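Local coordinates for protein putative isomerase (PDB 2OQH) that probably acts on sugar acids as an enolase-superfamily enzyme, perhaps dehydrating D-glucarate to 5-dehydro-4-deoxy-D-glucarate, at residues 241-252 against 263-274. Residues are numbered along the deposited sequence; the frame is centred on the assembly and turned at random.
Sequences IPLCTNMCVVRF and AVDVIHGDVYKW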
loop_
_atom_site.group_PDB
_atom_site.type_symbol
_atom_site.label_atom_id
_atom_site.label_comp_id
_atom_site.label_asym_id
_atom_site.label_seq_id
_atom_site.Cartn_x
_atom_site.Cartn_y
_atom_site.Cartn_z
ATOM N N ILE A 241 -4.705 0.887 22.769
ATOM C CA ILE A 241 -4.834 1.568 21.489
ATOM C C ILE A 241 -4.798 0.465 20.434
ATOM O O ILE A 241 -4.018 -0.477 20.554
ATOM C CB ILE A 241 -3.638 2.506 21.218
ATOM C CG1 ILE A 241 -3.462 3.494 22.367
ATOM C CG2 ILE A 241 -3.859 3.261 19.918
ATOM C CD1 ILE A 241 -2.208 4.350 22.235
ATOM N N PRO A 242 -5.645 0.552 19.399
ATOM C CA PRO A 242 -5.575 -0.523 18.401
ATOM C C PRO A 242 -4.158 -0.574 17.806
ATOM O O PRO A 242 -3.586 0.458 17.458
ATOM C CB PRO A 242 -6.632 -0.112 17.378
ATOM C CG PRO A 242 -7.647 0.598 18.219
ATOM C CD PRO A 242 -6.780 1.451 19.125
ATOM N N LEU A 243 -3.598 -1.776 17.708
ATOM C CA LEU A 243 -2.252 -1.968 17.181
ATOM C C LEU A 243 -2.294 -2.455 15.728
ATOM O O LEU A 243 -2.986 -3.417 15.401
ATOM C CB LEU A 243 -1.507 -2.975 18.062
ATOM C CG LEU A 243 0.020 -2.933 18.075
ATOM C CD1 LEU A 243 0.497 -1.608 18.670
ATOM C CD2 LEU A 243 0.547 -4.108 18.889
ATOM N N CYS A 244 -1.538 -1.791 14.863
ATOM C CA CYS A 244 -1.513 -2.129 13.447
ATOM C C CYS A 244 -0.111 -2.507 12.976
ATOM O O CYS A 244 0.886 -2.105 13.583
ATOM C CB CYS A 244 -2.042 -0.934 12.643
ATOM S SG CYS A 244 -2.116 -1.158 10.852
ATOM N N THR A 245 -0.036 -3.285 11.900
ATOM C CA THR A 245 1.254 -3.703 11.363
ATOM C C THR A 245 1.255 -3.980 9.863
ATOM O O THR A 245 0.233 -4.328 9.270
ATOM C CB THR A 245 1.761 -5.006 12.031
ATOM O OG1 THR A 245 3.145 -5.199 11.723
ATOM C CG2 THR A 245 0.993 -6.217 11.493
ATOM N N ASN A 246 2.430 -3.813 9.268
ATOM C CA ASN A 246 2.659 -4.131 7.866
ATOM C C ASN A 246 4.128 -4.516 7.833
ATOM O O ASN A 246 4.779 -4.460 6.798
ATOM C CB ASN A 246 2.353 -2.949 6.925
ATOM C CG ASN A 246 3.267 -1.759 7.130
ATOM O OD1 ASN A 246 4.483 -1.852 6.985
ATOM N ND2 ASN A 246 2.675 -0.621 7.461
HETATM N N MSE A 247 4.625 -4.920 9.005
HETATM C CA MSE A 247 6.012 -5.340 9.184
HETATM C C MSE A 247 6.206 -6.669 9.928
HETATM O O MSE A 247 7.135 -7.408 9.609
HETATM C CB MSE A 247 6.811 -4.257 9.913
HETATM C CG MSE A 247 7.062 -3.000 9.086
HETATM SE SE MSE A 247 8.049 -1.645 10.069
HETATM C CE MSE A 247 9.783 -2.479 10.071
ATOM N N CYS A 248 5.364 -6.981 10.914
ATOM C CA CYS A 248 5.544 -8.242 11.639
ATOM C C CYS A 248 4.644 -9.369 11.112
ATOM O O CYS A 248 4.814 -10.530 11.481
ATOM C CB CYS A 248 5.351 -8.048 13.153
ATOM S SG CYS A 248 3.667 -7.873 13.742
ATOM N N VAL A 249 3.693 -9.011 10.251
ATOM C CA VAL A 249 2.797 -9.971 9.607
ATOM C C VAL A 249 2.731 -9.509 8.155
ATOM O O VAL A 249 1.908 -8.661 7.813
ATOM C CB VAL A 249 1.369 -9.945 10.195
ATOM C CG1 VAL A 249 0.457 -10.849 9.366
ATOM C CG2 VAL A 249 1.382 -10.404 11.646
ATOM N N VAL A 250 3.607 -10.057 7.310
ATOM C CA VAL A 250 3.662 -9.667 5.898
ATOM C C VAL A 250 3.517 -10.832 4.920
ATOM O O VAL A 250 3.796 -10.701 3.730
ATOM C CB VAL A 250 4.987 -8.928 5.584
ATOM C CG1 VAL A 250 5.153 -7.745 6.530
ATOM C CG2 VAL A 250 6.171 -9.878 5.719
ATOM N N ARG A 251 3.077 -11.970 5.437
ATOM C CA ARG A 251 2.878 -13.171 4.639
ATOM C C ARG A 251 2.029 -14.107 5.481
ATOM O O ARG A 251 2.078 -14.050 6.705
ATOM C CB ARG A 251 4.224 -13.826 4.314
ATOM C CG ARG A 251 5.027 -14.235 5.529
ATOM C CD ARG A 251 6.373 -14.843 5.144
ATOM N NE ARG A 251 6.984 -15.468 6.312
ATOM C CZ ARG A 251 7.820 -16.507 6.269
ATOM N NH1 ARG A 251 8.162 -17.053 5.110
ATOM N NH2 ARG A 251 8.297 -17.015 7.402
ATOM N N PHE A 252 1.250 -14.962 4.833
ATOM C CA PHE A 252 0.390 -15.879 5.565
ATOM C C PHE A 252 1.103 -16.742 6.602
ATOM O O PHE A 252 0.517 -17.070 7.625
ATOM C CB PHE A 252 -0.401 -16.737 4.579
ATOM C CG PHE A 252 -1.473 -15.968 3.871
ATOM C CD1 PHE A 252 -2.641 -15.608 4.539
ATOM C CD2 PHE A 252 -1.301 -15.552 2.551
ATOM C CE1 PHE A 252 -3.621 -14.830 3.907
ATOM C CE2 PHE A 252 -2.269 -14.776 1.912
ATOM C CZ PHE A 252 -3.433 -14.419 2.588
ATOM N N ALA A 263 -0.836 -10.652 18.744
ATOM C CA ALA A 263 0.087 -9.567 18.433
ATOM C C ALA A 263 -0.479 -8.309 17.784
ATOM O O ALA A 263 0.116 -7.244 17.924
ATOM C CB ALA A 263 1.225 -10.107 17.567
ATOM N N VAL A 264 -1.603 -8.413 17.077
ATOM C CA VAL A 264 -2.154 -7.244 16.395
ATOM C C VAL A 264 -3.681 -7.147 16.370
ATOM O O VAL A 264 -4.383 -8.142 16.536
ATOM C CB VAL A 264 -1.656 -7.186 14.936
ATOM C CG1 VAL A 264 -0.119 -7.217 14.892
ATOM C CG2 VAL A 264 -2.225 -8.357 14.151
ATOM N N ASP A 265 -4.182 -5.934 16.143
ATOM C CA ASP A 265 -5.622 -5.677 16.078
ATOM C C ASP A 265 -6.037 -5.270 14.667
ATOM O O ASP A 265 -7.197 -5.408 14.281
ATOM C CB ASP A 265 -6.008 -4.547 17.038
ATOM C CG ASP A 265 -5.615 -4.837 18.470
ATOM O OD1 ASP A 265 -6.151 -5.813 19.041
ATOM O OD2 ASP A 265 -4.773 -4.089 19.024
ATOM N N VAL A 266 -5.077 -4.748 13.914
ATOM C CA VAL A 266 -5.322 -4.297 12.554
ATOM C C VAL A 266 -4.150 -4.680 11.662
ATOM O O VAL A 266 -2.992 -4.493 12.040
ATOM C CB VAL A 266 -5.486 -2.753 12.507
ATOM C CG1 VAL A 266 -5.764 -2.292 11.078
ATOM C CG2 VAL A 266 -6.609 -2.316 13.443
ATOM N N ILE A 267 -4.445 -5.219 10.483
ATOM C CA ILE A 267 -3.389 -5.593 9.554
ATOM C C ILE A 267 -3.472 -4.780 8.268
ATOM O O ILE A 267 -4.556 -4.513 7.768
ATOM C CB ILE A 267 -3.451 -7.084 9.179
ATOM C CG1 ILE A 267 -3.251 -7.945 10.427
ATOM C CG2 ILE A 267 -2.369 -7.404 8.154
ATOM C CD1 ILE A 267 -3.293 -9.438 10.157
ATOM N N HIS A 268 -2.315 -4.390 7.745
ATOM C CA HIS A 268 -2.237 -3.630 6.501
ATOM C C HIS A 268 -2.065 -4.570 5.313
ATOM O O HIS A 268 -1.121 -5.351 5.270
ATOM C CB HIS A 268 -1.033 -2.678 6.519
ATOM C CG HIS A 268 -1.362 -1.272 6.914
ATOM N ND1 HIS A 268 -2.266 -0.496 6.223
ATOM C CD2 HIS A 268 -0.884 -0.495 7.910
ATOM C CE1 HIS A 268 -2.330 0.703 6.777
ATOM N NE2 HIS A 268 -1.501 0.727 7.805
ATOM N N GLY A 269 -2.978 -4.506 4.354
ATOM C CA GLY A 269 -2.836 -5.328 3.168
ATOM C C GLY A 269 -1.950 -4.541 2.218
ATOM O O GLY A 269 -1.665 -3.375 2.478
ATOM N N ASP A 270 -1.507 -5.171 1.135
ATOM C CA ASP A 270 -0.660 -4.527 0.137
ATOM C C ASP A 270 -0.343 -5.578 -0.915
ATOM O O ASP A 270 0.425 -6.513 -0.677
ATOM C CB ASP A 270 0.639 -4.006 0.766
ATOM C CG ASP A 270 1.568 -3.358 -0.254
ATOM O OD1 ASP A 270 1.250 -3.375 -1.463
ATOM O OD2 ASP A 270 2.623 -2.829 0.156
ATOM N N VAL A 271 -0.955 -5.414 -2.079
ATOM C CA VAL A 271 -0.777 -6.346 -3.177
ATOM C C VAL A 271 0.680 -6.604 -3.517
ATOM O O VAL A 271 1.082 -7.735 -3.778
ATOM C CB VAL A 271 -1.501 -5.836 -4.438
ATOM C CG1 VAL A 271 -1.104 -6.671 -5.652
ATOM C CG2 VAL A 271 -2.994 -5.895 -4.219
ATOM N N TYR A 272 1.470 -5.542 -3.496
ATOM C CA TYR A 272 2.869 -5.629 -3.850
ATOM C C TYR A 272 3.720 -6.274 -2.780
ATOM O O TYR A 272 4.811 -6.767 -3.066
ATOM C CB TYR A 272 3.349 -4.226 -4.220
ATOM C CG TYR A 272 2.382 -3.654 -5.224
ATOM C CD1 TYR A 272 2.292 -4.200 -6.504
ATOM C CD2 TYR A 272 1.426 -2.716 -4.845
ATOM C CE1 TYR A 272 1.267 -3.845 -7.373
ATOM C CE2 TYR A 272 0.385 -2.350 -5.711
ATOM C CZ TYR A 272 0.311 -2.925 -6.974
ATOM O OH TYR A 272 -0.737 -2.621 -7.822
ATOM N N LYS A 273 3.211 -6.303 -1.555
ATOM C CA LYS A 273 3.934 -6.922 -0.456
ATOM C C LYS A 273 3.530 -8.400 -0.313
ATOM O O LYS A 273 4.352 -9.247 0.034
ATOM C CB LYS A 273 3.650 -6.149 0.841
ATOM C CG LYS A 273 4.391 -6.650 2.073
ATOM C CD LYS A 273 4.086 -5.779 3.305
ATOM C CE LYS A 273 4.849 -4.462 3.292
ATOM N NZ LYS A 273 6.033 -4.502 4.194
ATOM N N TRP A 274 2.265 -8.696 -0.607
ATOM C CA TRP A 274 1.724 -10.048 -0.500
ATOM C C TRP A 274 1.731 -10.879 -1.791
ATOM O O TRP A 274 1.283 -12.025 -1.806
ATOM C CB TRP A 274 0.311 -9.975 0.084
ATOM C CG TRP A 274 0.326 -9.539 1.527
ATOM C CD1 TRP A 274 0.692 -8.314 2.009
ATOM C CD2 TRP A 274 0.049 -10.352 2.674
ATOM N NE1 TRP A 274 0.668 -8.315 3.385
ATOM C CE2 TRP A 274 0.273 -9.553 3.820
ATOM C CE3 TRP A 274 -0.368 -11.681 2.849
ATOM C CZ2 TRP A 274 0.098 -10.043 5.126
ATOM C CZ3 TRP A 274 -0.542 -12.168 4.150
ATOM C CH2 TRP A 274 -0.309 -11.349 5.267
HETATM O O HOH W 1 6.622 -2.087 5.193
HETATM O O HOH W 2 1.359 -6.666 5.873
HETATM O O HOH W 3 6.071 -9.678 2.358
HETATM O O HOH W 4 3.342 -12.053 1.534
#
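Trp274 lays its indole flat against the 249-252 backbone: the Val250 carbonyl oxygen sits over the centre of one face and Arg251 N, 3.4 Å above the plane, nearer the rim. With CG anti to its carbonyl carbon (chi1 -69°), the indole reaches back to Phe252, and its CZ3 corner projects over the middle of the phenyl face in a T-shaped pair, planes at 79°. The rim at CH2 also meets Val249 CG1, which in turn touches Ile267 CD1. A water at the indole edge accepts from Trp274 NE1 and donates to Val249 O and His268 O, linking turn and strand end. Without the indole, as with an alanine here, the 249-252 backbone would probably lose its support, Phe252 its edge partner and this water its N-H donor.

Lys273 passes Val250 CG1 and bends at its far end to bring NZ 2.9 Å from Asn246 O, almost in line with the carbonyl; a second water joins NZ to Asn246 OD1. Asn246 and His268 lie side by side, Asn246 CB 3.4 Å from His268 CB. Cys244 SG nudges obliquely against His268 CD2. The Thr245 and Val264 side chains cross at about a right angle, and the Val264 CG1 methyl fits between Thr245 CG2 and Cys248 SG. At the strand start Leu243 O accepts from both Asp265 N and Val266 N, while Asp265 OD2 takes Leu243 N through its anti lone pair at 2.9 Å; Asp265 OD1 forms a salt bridge with Lys236.

Parallel strands 243-245 and 266-269, with helix 252-260 as the crossover, make a beta-alpha-beta unit of the enolase-superfamily TIM barrel, flanked by strands 221-223 and 293-296. That helix packs on Val249, Val264 and Ile267, helix 228-238 covers Leu243 and Thr245, and helix 85-112 touches Arg251 and Lys273.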